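Local coordinates for protein pollen receptor-like kinase 3 (Arabidopsis thaliana, PDB 5WLS) that is a leucine-rich-repeat receptor-like kinase of pollen whose extracellular domain resembles the SERK co-receptors and probably serves in signalling at the cell surface, at residues T42-L53 against N67-L78; I130-E141 against I154-L164. All coordinates share one frame; numbering follows the deposited sequence.

How the interactions relate
From the N terminus, interaction 1 comes first: strand 42-47 and the turn after it run beside 67-78, closing a loop of 13 intervening residues that carries helix 59-63, so the pair bounds a beta-alpha-beta unit. Interaction 2 opens only after interaction 1 has closed. There 130-141 meets 154-164 across 12 residues that include strands 142-144 and 151-152. The two contacts therefore stand in series, neither enclosing nor crossing the other, on opposite sides of the chain's centre with their own centres 24 Å apart. Interaction 1 joins neighbouring strands of the long sheet; interaction 2 joins successive loops that lead into strands 142-144 and 166-168 of that sheet.

Interaction 1 (T42-L53 against N67-L78); sequences TVSGIHVTRLGL and NLRTIRLDNNLL. With NAG (2-acetamido-2-deoxy-beta-D-glucopyranose), chain C.
The His47 ring carries Arg72 CD over one face, 3.4 Å from the ring centroid and 24° off its normal, a CH-pi contact; Thr49 CG2 sits at the ring edge, in plane. The guanidinium plane of Arg72 is nearly parallel to the ring, 6° apart. Arg72 NE forms a salt bridge with Asp74 OD2 at 2.9 Å, meeting it from above the carboxylate plane, while His47 ND1 is hydrogen-bonded to Tyr36 OH and the backbone N of Ser97 bonds to Asp74 OD1. Farther along, the Arg50 guanidinium has Asn75 ND2 over one face, the two planes 13° apart and stacked; that same ND2 donates to O7 of the NAG at 2.9 Å. Strands 42-47 and 70-72 run parallel, their axes 4.7 Å apart, as in the stacked turns of a leucine-rich-repeat solenoid. Arg72 N reaches Ile46 O, and Ile46 N reaches Thr70 O. Just past the strands, Val48 CG2 lies 3.4 Å from Leu73 CD2, the two side chains alongside. Asn76, buried, is the asparagine of the repeat: OD1 accepts Leu51 N at 2.9 Å and Leu53 N at 3.0 Å from opposite faces of the amide, and ND2 donates to Leu73 O at 3.1 Å. A leucine here would probably leave the amides of Leu51 and Leu53 without their acceptor and Leu73 O without this donor, freeing the 51-53 backbone to shift.

Interaction 2 (I130-E141 against I154-L164); sequences IPASLMQLAGLE and IPPLTDGNKVL
Met135 runs roughly perpendicular to Pro155, Met135 CG lying 3.7 Å from Pro155 CB. The methionine chain bends at both chi2 and chi3, and its CE comes within 4.4 Å of Ile154 CG2; Ile182 of helix 180-183 also touches both Met135 and Ile154. Pro155 CB also rests against Ala132, and the proline CG approaches Ile130 O. Beside this, Gln136 slants across Thr158, its OE1 3.3 Å from Thr158 CB, a van der Waals approach, while Thr158 N bonds to Met135 O at 3.1 Å, nearly along the carbonyl axis. Such loops, each leading from one short strand to the next strand of the long sheet, are stacked repeat upon repeat in the leucine-rich-repeat solenoid. Asn161 supplies the two side-chain hydrogen bonds between the segments. With CG anti to the backbone N (chi1 -175°), its amide turns toward the type I turn Leu137-Leu140: ND2 donates to Leu140 O at 2.9 Å, in plane and on a lone pair, and at 3.0 Å to Leu137 O, which lies 25° out of the Asn161 amide plane. OD1 accepts from Val163 N (an Asx turn) and from Leu164 N (an Asx motif), so four bonds fix the rotation of this buried amide. Beyond it Leu140 and Leu164 extend alongside each other in one direction, and Glu141 passes Val163 at a slant with CG 3.6 Å from Val163 CG2.

Interaction 1 (T42-L53 against N67-L78)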
loop_
_atom_site.group_PDB
_atom_site.type_symbol
_atom_site.label_atom_id
_atom_site.label_comp_id
_atom_site.label_asym_id
_atom_site.label_seq_id
_atom_site.Cartn_x
_atom_site.Cartn_y
_atom_site.Cartn_z
ATOM N N THR A 42 22.820 -4.735 2.584
ATOM C CA THR A 42 22.038 -4.292 1.436
ATOM C C THR A 42 20.717 -3.676 1.882
ATOM O O THR A 42 20.181 -4.016 2.931
ATOM C CB THR A 42 21.779 -5.450 0.463
ATOM O OG1 THR A 42 21.089 -4.964 -0.695
ATOM C CG2 THR A 42 20.958 -6.543 1.128
ATOM N N VAL A 43 20.203 -2.746 1.082
ATOM C CA VAL A 43 19.005 -2.001 1.456
ATOM C C VAL A 43 17.772 -2.863 1.210
ATOM O O VAL A 43 17.605 -3.438 0.128
ATOM C CB VAL A 43 18.927 -0.676 0.682
ATOM C CG1 VAL A 43 17.564 -0.027 0.872
ATOM C CG2 VAL A 43 20.033 0.262 1.138
ATOM N N SER A 44 16.899 -2.950 2.218
ATOM C CA SER A 44 15.697 -3.777 2.158
ATOM C C SER A 44 14.404 -3.028 2.468
ATOM O O SER A 44 13.320 -3.540 2.143
ATOM C CB SER A 44 15.820 -4.965 3.123
ATOM O OG SER A 44 16.048 -4.516 4.447
ATOM N N GLY A 45 14.474 -1.850 3.072
ATOM C CA GLY A 45 13.278 -1.085 3.376
ATOM C C GLY A 45 13.567 0.397 3.383
ATOM O O GLY A 45 14.692 0.830 3.652
ATOM N N ILE A 46 12.536 1.181 3.077
ATOM C CA ILE A 46 12.576 2.635 3.185
ATOM C C ILE A 46 11.433 3.060 4.093
ATOM O O ILE A 46 10.275 2.705 3.847
ATOM C CB ILE A 46 12.472 3.323 1.812
ATOM C CG1 ILE A 46 13.711 3.026 0.965
ATOM C CG2 ILE A 46 12.280 4.824 1.980
ATOM C CD1 ILE A 46 13.604 3.512 -0.467
ATOM N N HIS A 47 11.759 3.807 5.145
ATOM C CA HIS A 47 10.798 4.186 6.181
ATOM C C HIS A 47 10.972 5.675 6.469
ATOM O O HIS A 47 11.682 6.052 7.403
ATOM C CB HIS A 47 11.008 3.323 7.429
ATOM C CG HIS A 47 10.010 3.564 8.520
ATOM N ND1 HIS A 47 9.989 2.819 9.679
ATOM C CD2 HIS A 47 9.014 4.474 8.641
ATOM C CE1 HIS A 47 9.017 3.251 10.462
ATOM N NE2 HIS A 47 8.412 4.258 9.856
ATOM N N VAL A 48 10.314 6.522 5.681
ATOM C CA VAL A 48 10.367 7.967 5.879
ATOM C C VAL A 48 8.941 8.496 5.966
ATOM O O VAL A 48 8.124 8.259 5.068
ATOM C CB VAL A 48 11.165 8.681 4.772
ATOM C CG1 VAL A 48 12.639 8.350 4.902
ATOM C CG2 VAL A 48 10.680 8.282 3.397
ATOM N N THR A 49 8.639 9.196 7.060
ATOM C CA THR A 49 7.284 9.638 7.360
ATOM C C THR A 49 7.310 11.059 7.902
ATOM O O THR A 49 8.289 11.488 8.519
ATOM C CB THR A 49 6.595 8.718 8.382
ATOM O OG1 THR A 49 7.387 8.647 9.574
ATOM C CG2 THR A 49 6.403 7.321 7.813
ATOM N N ARG A 50 6.214 11.785 7.665
ATOM C CA ARG A 50 6.003 13.124 8.220
ATOM C C ARG A 50 7.111 14.084 7.799
ATOM O O ARG A 50 7.618 14.871 8.601
ATOM C CB ARG A 50 5.887 13.077 9.743
ATOM C CG ARG A 50 4.884 12.066 10.265
ATOM C CD ARG A 50 4.615 12.277 11.742
ATOM N NE ARG A 50 3.866 11.168 12.323
ATOM C CZ ARG A 50 2.543 11.111 12.426
ATOM N NH1 ARG A 50 1.791 12.112 11.990
ATOM N NH2 ARG A 50 1.973 10.047 12.973
ATOM N N LEU A 51 7.496 14.022 6.527
ATOM C CA LEU A 51 8.450 14.968 5.968
ATOM C C LEU A 51 7.809 15.886 4.941
ATOM O O LEU A 51 8.512 16.674 4.300
ATOM C CB LEU A 51 9.635 14.234 5.341
ATOM C CG LEU A 51 10.595 13.485 6.266
ATOM C CD1 LEU A 51 11.635 12.736 5.444
ATOM C CD2 LEU A 51 11.268 14.414 7.265
ATOM N N GLY A 52 6.492 15.809 4.774
ATOM C CA GLY A 52 5.837 16.640 3.788
ATOM C C GLY A 52 6.274 16.336 2.377
ATOM O O GLY A 52 6.331 17.249 1.547
ATOM N N LEU A 53 6.625 15.079 2.089
ATOM C CA LEU A 53 6.991 14.717 0.727
ATOM C C LEU A 53 5.860 15.087 -0.215
ATOM O O LEU A 53 4.753 14.547 -0.124
ATOM C CB LEU A 53 7.313 13.224 0.622
ATOM C CG LEU A 53 8.296 12.607 1.614
ATOM C CD1 LEU A 53 8.431 11.117 1.372
ATOM C CD2 LEU A 53 9.647 13.275 1.433
ATOM N N ASN A 67 17.084 -5.977 -3.356
ATOM C CA ASN A 67 16.507 -6.688 -2.227
ATOM C C ASN A 67 15.599 -5.795 -1.400
ATOM O O ASN A 67 15.318 -6.111 -0.237
ATOM C CB ASN A 67 17.618 -7.265 -1.350
ATOM C CG ASN A 67 18.671 -7.993 -2.158
ATOM O OD1 ASN A 67 19.772 -7.479 -2.358
ATOM N ND2 ASN A 67 18.316 -9.153 -2.692
ATOM N N LEU A 68 15.086 -4.718 -1.987
ATOM C CA LEU A 68 14.120 -3.892 -1.286
ATOM C C LEU A 68 12.816 -4.661 -1.142
ATOM O O LEU A 68 12.280 -5.199 -2.117
ATOM C CB LEU A 68 13.900 -2.575 -2.029
ATOM C CG LEU A 68 12.848 -1.658 -1.416
ATOM C CD1 LEU A 68 13.375 -1.102 -0.115
ATOM C CD2 LEU A 68 12.539 -0.500 -2.354
ATOM N N ARG A 69 12.314 -4.718 0.085
ATOM C CA ARG A 69 11.121 -5.483 0.397
ATOM C C ARG A 69 10.032 -4.670 1.064
ATOM O O ARG A 69 8.868 -5.085 1.009
ATOM C CB ARG A 69 11.466 -6.666 1.315
ATOM C CG ARG A 69 12.539 -7.608 0.790
ATOM C CD ARG A 69 11.907 -8.791 0.083
ATOM N NE ARG A 69 12.893 -9.709 -0.476
ATOM C CZ ARG A 69 13.485 -9.543 -1.654
ATOM N NH1 ARG A 69 13.194 -8.489 -2.403
ATOM N NH2 ARG A 69 14.368 -10.435 -2.084
ATOM N N THR A 70 10.350 -3.535 1.684
ATOM C CA THR A 70 9.332 -2.792 2.415
ATOM C C THR A 70 9.448 -1.307 2.117
ATOM O O THR A 70 10.545 -0.740 2.149
ATOM C CB THR A 70 9.435 -3.031 3.929
ATOM O OG1 THR A 70 10.754 -2.704 4.382
ATOM C CG2 THR A 70 9.134 -4.484 4.268
ATOM N N ILE A 71 8.305 -0.688 1.831
ATOM C CA ILE A 71 8.195 0.750 1.630
ATOM C C ILE A 71 7.122 1.272 2.575
ATOM O O ILE A 71 6.002 0.749 2.595
ATOM C CB ILE A 71 7.848 1.102 0.171
ATOM C CG1 ILE A 71 9.025 0.784 -0.753
ATOM C CG2 ILE A 71 7.445 2.569 0.051
ATOM C CD1 ILE A 71 8.668 0.785 -2.223
ATOM N N ARG A 72 7.464 2.300 3.354
ATOM C CA ARG A 72 6.534 2.916 4.300
ATOM C C ARG A 72 6.724 4.429 4.221
ATOM O O ARG A 72 7.710 4.972 4.732
ATOM C CB ARG A 72 6.744 2.388 5.715
ATOM C CG ARG A 72 6.117 3.242 6.808
ATOM C CD ARG A 72 6.277 2.605 8.178
ATOM N NE ARG A 72 5.154 2.911 9.060
ATOM C CZ ARG A 72 4.934 2.314 10.227
ATOM N NH1 ARG A 72 5.762 1.372 10.653
ATOM N NH2 ARG A 72 3.891 2.659 10.969
ATOM N N LEU A 73 5.779 5.101 3.573
ATOM C CA LEU A 73 5.827 6.537 3.323
ATOM C C LEU A 73 4.643 7.233 3.976
ATOM O O LEU A 73 4.030 8.130 3.393
ATOM C CB LEU A 73 5.858 6.818 1.825
ATOM C CG LEU A 73 6.987 6.133 1.055
ATOM C CD1 LEU A 73 6.775 6.230 -0.432
ATOM C CD2 LEU A 73 8.301 6.769 1.428
ATOM N N ASP A 74 4.316 6.823 5.203
ATOM C CA ASP A 74 3.100 7.292 5.857
ATOM C C ASP A 74 3.128 8.791 6.135
ATOM O O ASP A 74 4.181 9.395 6.346
ATOM C CB ASP A 74 2.892 6.544 7.175
ATOM C CG ASP A 74 2.626 5.063 6.970
ATOM O OD1 ASP A 74 2.104 4.693 5.897
ATOM O OD2 ASP A 74 2.935 4.260 7.884
ATOM N N ASN A 75 1.944 9.390 6.093
ATOM C CA ASN A 75 1.698 10.780 6.485
ATOM C C ASN A 75 2.658 11.758 5.794
ATOM O O ASN A 75 3.514 12.396 6.413
ATOM C CB ASN A 75 1.727 10.943 8.020
ATOM C CG ASN A 75 0.782 9.995 8.716
ATOM O OD1 ASN A 75 -0.433 10.129 8.595
ATOM N ND2 ASN A 75 1.328 9.050 9.472
ATOM N N ASN A 76 2.496 11.862 4.480
ATOM C CA ASN A 76 3.177 12.888 3.703
ATOM C C ASN A 76 2.117 13.546 2.828
ATOM O O ASN A 76 0.919 13.531 3.136
ATOM C CB ASN A 76 4.330 12.283 2.888
ATOM C CG ASN A 76 5.545 11.969 3.735
ATOM O OD1 ASN A 76 6.299 12.864 4.116
ATOM N ND2 ASN A 76 5.754 10.687 4.017
ATOM N N LEU A 77 2.553 14.137 1.723
ATOM C CA LEU A 77 1.661 14.871 0.836
ATOM C C LEU A 77 1.770 14.357 -0.591
ATOM O O LEU A 77 1.601 15.121 -1.545
ATOM C CB LEU A 77 1.957 16.367 0.890
ATOM C CG LEU A 77 1.990 16.996 2.282
ATOM C CD1 LEU A 77 2.462 18.440 2.207
ATOM C CD2 LEU A 77 0.611 16.918 2.915
ATOM N N LEU A 78 2.069 13.072 -0.754
ATOM C CA LEU A 78 2.212 12.510 -2.088
ATOM C C LEU A 78 0.854 12.472 -2.776
ATOM O O LEU A 78 -0.135 12.035 -2.182
ATOM C CB LEU A 78 2.791 11.104 -2.007
ATOM C CG LEU A 78 4.157 11.006 -1.337
ATOM C CD1 LEU A 78 4.572 9.556 -1.143
ATOM C CD2 LEU A 78 5.193 11.759 -2.157
HETATM C C1 NAG C . -4.092 8.897 9.573
HETATM C C2 NAG C . -3.212 8.264 10.637
HETATM C C3 NAG C . -3.992 8.065 11.930
HETATM C C4 NAG C . -4.528 9.383 12.470
HETATM C C5 NAG C . -5.282 10.122 11.327
HETATM C C6 NAG C . -5.544 11.586 11.652
HETATM C C7 NAG C . -1.397 6.635 10.405
HETATM C C8 NAG C . -0.980 5.326 9.925
HETATM N N2 NAG C . -2.674 6.977 10.197
HETATM O O3 NAG C . -3.169 7.372 12.879
HETATM O O4 NAG C . -5.519 9.091 13.459
HETATM O O5 NAG C . -4.619 10.106 10.047
HETATM O O6 NAG C . -4.474 12.204 12.366
HETATM O O7 NAG C . -0.601 7.415 10.971
HETATM O O HOH W 1 9.817 0.017 5.603
#

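Interaction 2 (I130-E141 against I154-L164)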
loop_
_atom_site.group_PDB
_atom_site.type_symbol
_atom_site.label_atom_id
_atom_site.label_comp_id
_atom_site.label_asym_id
_atom_site.label_seq_id
_atom_site.Cartn_x
_atom_site.Cartn_y
_atom_site.Cartn_z
ATOM N N ILE A 130 -12.171 -1.213 -6.275
ATOM C CA ILE A 130 -11.008 -1.969 -5.810
ATOM C C ILE A 130 -10.590 -2.958 -6.892
ATOM O O ILE A 130 -11.440 -3.679 -7.432
ATOM C CB ILE A 130 -11.301 -2.696 -4.487
ATOM C CG1 ILE A 130 -11.857 -1.718 -3.451
ATOM C CG2 ILE A 130 -10.047 -3.381 -3.957
ATOM C CD1 ILE A 130 -12.292 -2.384 -2.163
ATOM N N PRO A 131 -9.308 -3.023 -7.247
ATOM C CA PRO A 131 -8.883 -3.916 -8.334
ATOM C C PRO A 131 -9.087 -5.375 -7.954
ATOM O O PRO A 131 -8.719 -5.801 -6.857
ATOM C CB PRO A 131 -7.395 -3.581 -8.506
ATOM C CG PRO A 131 -7.233 -2.235 -7.890
ATOM C CD PRO A 131 -8.192 -2.204 -6.746
ATOM N N ALA A 132 -9.691 -6.135 -8.870
ATOM C CA ALA A 132 -9.987 -7.536 -8.591
ATOM C C ALA A 132 -8.724 -8.336 -8.305
ATOM O O ALA A 132 -8.758 -9.284 -7.514
ATOM C CB ALA A 132 -10.755 -8.157 -9.757
ATOM N N SER A 133 -7.601 -7.966 -8.928
ATOM C CA SER A 133 -6.364 -8.715 -8.730
ATOM C C SER A 133 -5.855 -8.596 -7.300
ATOM O O SER A 133 -5.171 -9.502 -6.811
ATOM C CB SER A 133 -5.294 -8.234 -9.710
ATOM O OG SER A 133 -5.051 -6.846 -9.554
ATOM N N LEU A 134 -6.171 -7.490 -6.621
ATOM C CA LEU A 134 -5.790 -7.347 -5.220
ATOM C C LEU A 134 -6.394 -8.457 -4.371
ATOM O O LEU A 134 -5.749 -8.961 -3.445
ATOM C CB LEU A 134 -6.221 -5.975 -4.700
ATOM C CG LEU A 134 -5.761 -5.580 -3.297
ATOM C CD1 LEU A 134 -4.244 -5.565 -3.206
ATOM C CD2 LEU A 134 -6.337 -4.225 -2.921
ATOM N N MET A 135 -7.627 -8.854 -4.675
ATOM C CA MET A 135 -8.315 -9.898 -3.930
ATOM C C MET A 135 -8.014 -11.294 -4.464
ATOM O O MET A 135 -8.643 -12.262 -4.026
ATOM C CB MET A 135 -9.823 -9.641 -3.945
ATOM C CG MET A 135 -10.212 -8.223 -3.561
ATOM S SD MET A 135 -9.572 -7.715 -1.951
ATOM C CE MET A 135 -10.830 -8.373 -0.860
ATOM N N GLN A 136 -7.070 -11.417 -5.397
ATOM C CA GLN A 136 -6.586 -12.708 -5.864
ATOM C C GLN A 136 -5.218 -13.055 -5.293
ATOM O O GLN A 136 -4.688 -14.128 -5.595
ATOM C CB GLN A 136 -6.527 -12.740 -7.396
ATOM C CG GLN A 136 -7.885 -12.781 -8.088
ATOM C CD GLN A 136 -8.671 -14.043 -7.777
ATOM O OE1 GLN A 136 -8.114 -15.140 -7.728
ATOM N NE2 GLN A 136 -9.974 -13.891 -7.571
ATOM N N LEU A 137 -4.637 -12.175 -4.479
ATOM C CA LEU A 137 -3.353 -12.449 -3.843
ATOM C C LEU A 137 -3.551 -13.480 -2.739
ATOM O O LEU A 137 -4.193 -13.197 -1.722
ATOM C CB LEU A 137 -2.746 -11.165 -3.285
ATOM C CG LEU A 137 -2.422 -10.050 -4.280
ATOM C CD1 LEU A 137 -2.005 -8.783 -3.545
ATOM C CD2 LEU A 137 -1.343 -10.495 -5.257
ATOM N N ALA A 138 -3.008 -14.682 -2.940
ATOM C CA ALA A 138 -3.149 -15.741 -1.949
ATOM C C ALA A 138 -2.392 -15.445 -0.661
ATOM O O ALA A 138 -2.764 -15.972 0.394
ATOM C CB ALA A 138 -2.678 -17.074 -2.534
ATOM N N GLY A 139 -1.350 -14.622 -0.716
ATOM C CA GLY A 139 -0.529 -14.325 0.439
ATOM C C GLY A 139 -0.810 -13.001 1.117
ATOM O O GLY A 139 -0.052 -12.611 2.012
ATOM N N LEU A 140 -1.875 -12.299 0.733
ATOM C CA LEU A 140 -2.188 -11.009 1.336
ATOM C C LEU A 140 -2.732 -11.237 2.740
ATOM O O LEU A 140 -3.711 -11.967 2.920
ATOM C CB LEU A 140 -3.208 -10.257 0.486
ATOM C CG LEU A 140 -3.611 -8.861 0.968
ATOM C CD1 LEU A 140 -2.404 -7.930 1.030
ATOM C CD2 LEU A 140 -4.726 -8.280 0.112
ATOM N N GLU A 141 -2.101 -10.624 3.736
ATOM C CA GLU A 141 -2.532 -10.803 5.114
ATOM C C GLU A 141 -3.246 -9.589 5.686
ATOM O O GLU A 141 -4.229 -9.748 6.417
ATOM C CB GLU A 141 -1.328 -11.163 5.990
ATOM C CG GLU A 141 -0.408 -12.174 5.317
ATOM C CD GLU A 141 0.801 -12.537 6.150
ATOM O OE1 GLU A 141 1.532 -13.469 5.752
ATOM O OE2 GLU A 141 1.004 -11.919 7.217
ATOM N N ILE A 154 -17.253 -5.050 -4.089
ATOM C CA ILE A 154 -15.978 -5.589 -3.616
ATOM C C ILE A 154 -15.673 -6.866 -4.394
ATOM O O ILE A 154 -16.543 -7.744 -4.489
ATOM C CB ILE A 154 -16.034 -5.859 -2.116
ATOM C CG1 ILE A 154 -16.335 -4.567 -1.354
ATOM C CG2 ILE A 154 -14.727 -6.475 -1.636
ATOM C CD1 ILE A 154 -16.799 -4.794 0.070
ATOM N N PRO A 155 -14.474 -7.002 -4.967
ATOM C CA PRO A 155 -14.159 -8.227 -5.699
ATOM C C PRO A 155 -14.128 -9.419 -4.763
ATOM O O PRO A 155 -13.879 -9.271 -3.553
ATOM C CB PRO A 155 -12.764 -7.937 -6.284
ATOM C CG PRO A 155 -12.651 -6.452 -6.291
ATOM C CD PRO A 155 -13.411 -5.991 -5.087
ATOM N N PRO A 156 -14.383 -10.621 -5.271
ATOM C CA PRO A 156 -14.307 -11.807 -4.413
ATOM C C PRO A 156 -12.868 -12.111 -4.034
ATOM O O PRO A 156 -11.926 -11.790 -4.764
ATOM C CB PRO A 156 -14.898 -12.918 -5.289
ATOM C CG PRO A 156 -14.648 -12.453 -6.687
ATOM C CD PRO A 156 -14.788 -10.957 -6.646
ATOM N N LEU A 157 -12.706 -12.753 -2.881
ATOM C CA LEU A 157 -11.396 -13.151 -2.389
ATOM C C LEU A 157 -11.163 -14.620 -2.714
ATOM O O LEU A 157 -12.026 -15.464 -2.452
ATOM C CB LEU A 157 -11.279 -12.899 -0.886
ATOM C CG LEU A 157 -10.019 -13.375 -0.167
ATOM C CD1 LEU A 157 -8.800 -12.583 -0.598
ATOM C CD2 LEU A 157 -10.223 -13.231 1.321
ATOM N N THR A 158 -9.997 -14.917 -3.281
ATOM C CA THR A 158 -9.710 -16.265 -3.752
ATOM C C THR A 158 -9.553 -17.233 -2.587
ATOM O O THR A 158 -8.963 -16.899 -1.555
ATOM C CB THR A 158 -8.448 -16.266 -4.615
ATOM O OG1 THR A 158 -8.128 -17.608 -5.001
ATOM C CG2 THR A 158 -7.275 -15.659 -3.857
ATOM N N ASP A 159 -10.109 -18.438 -2.750
ATOM C CA ASP A 159 -9.953 -19.476 -1.737
ATOM C C ASP A 159 -8.493 -19.822 -1.490
ATOM O O ASP A 159 -8.172 -20.403 -0.448
ATOM C CB ASP A 159 -10.715 -20.740 -2.140
ATOM C CG ASP A 159 -12.213 -20.588 -1.994
ATOM O OD1 ASP A 159 -12.653 -19.790 -1.140
ATOM O OD2 ASP A 159 -12.950 -21.274 -2.731
ATOM N N GLY A 160 -7.600 -19.477 -2.420
ATOM C CA GLY A 160 -6.189 -19.741 -2.225
ATOM C C GLY A 160 -5.570 -18.927 -1.110
ATOM O O GLY A 160 -4.487 -19.277 -0.627
ATOM N N ASN A 161 -6.232 -17.849 -0.691
ATOM C CA ASN A 161 -5.755 -17.060 0.437
ATOM C C ASN A 161 -6.190 -17.737 1.731
ATOM O O ASN A 161 -7.383 -17.988 1.939
ATOM C CB ASN A 161 -6.292 -15.631 0.366
ATOM C CG ASN A 161 -5.720 -14.726 1.449
ATOM O OD1 ASN A 161 -5.677 -15.083 2.626
ATOM N ND2 ASN A 161 -5.271 -13.543 1.046
ATOM N N LYS A 162 -5.220 -18.033 2.599
ATOM C CA LYS A 162 -5.489 -18.611 3.910
ATOM C C LYS A 162 -4.857 -17.795 5.034
ATOM O O LYS A 162 -4.734 -18.293 6.159
ATOM C CB LYS A 162 -5.000 -20.063 3.983
ATOM C CG LYS A 162 -5.867 -21.086 3.246
ATOM C CD LYS A 162 -5.642 -21.086 1.741
ATOM C CE LYS A 162 -6.163 -22.368 1.110
ATOM N NZ LYS A 162 -7.639 -22.326 0.900
ATOM N N VAL A 163 -4.454 -16.553 4.763
ATOM C CA VAL A 163 -3.642 -15.801 5.717
ATOM C C VAL A 163 -4.202 -14.413 6.007
ATOM O O VAL A 163 -3.736 -13.735 6.931
ATOM C CB VAL A 163 -2.188 -15.693 5.226
ATOM C CG1 VAL A 163 -1.536 -17.066 5.179
ATOM C CG2 VAL A 163 -2.144 -15.034 3.858
ATOM N N LEU A 164 -5.183 -13.964 5.222
ATOM C CA LEU A 164 -5.743 -12.633 5.449
ATOM C C LEU A 164 -6.384 -12.554 6.828
ATOM O O LEU A 164 -7.401 -13.207 7.083
ATOM C CB LEU A 164 -6.768 -12.270 4.371
ATOM C CG LEU A 164 -7.348 -10.852 4.494
ATOM C CD1 LEU A 164 -6.404 -9.822 3.886
ATOM C CD2 LEU A 164 -8.735 -10.754 3.873
#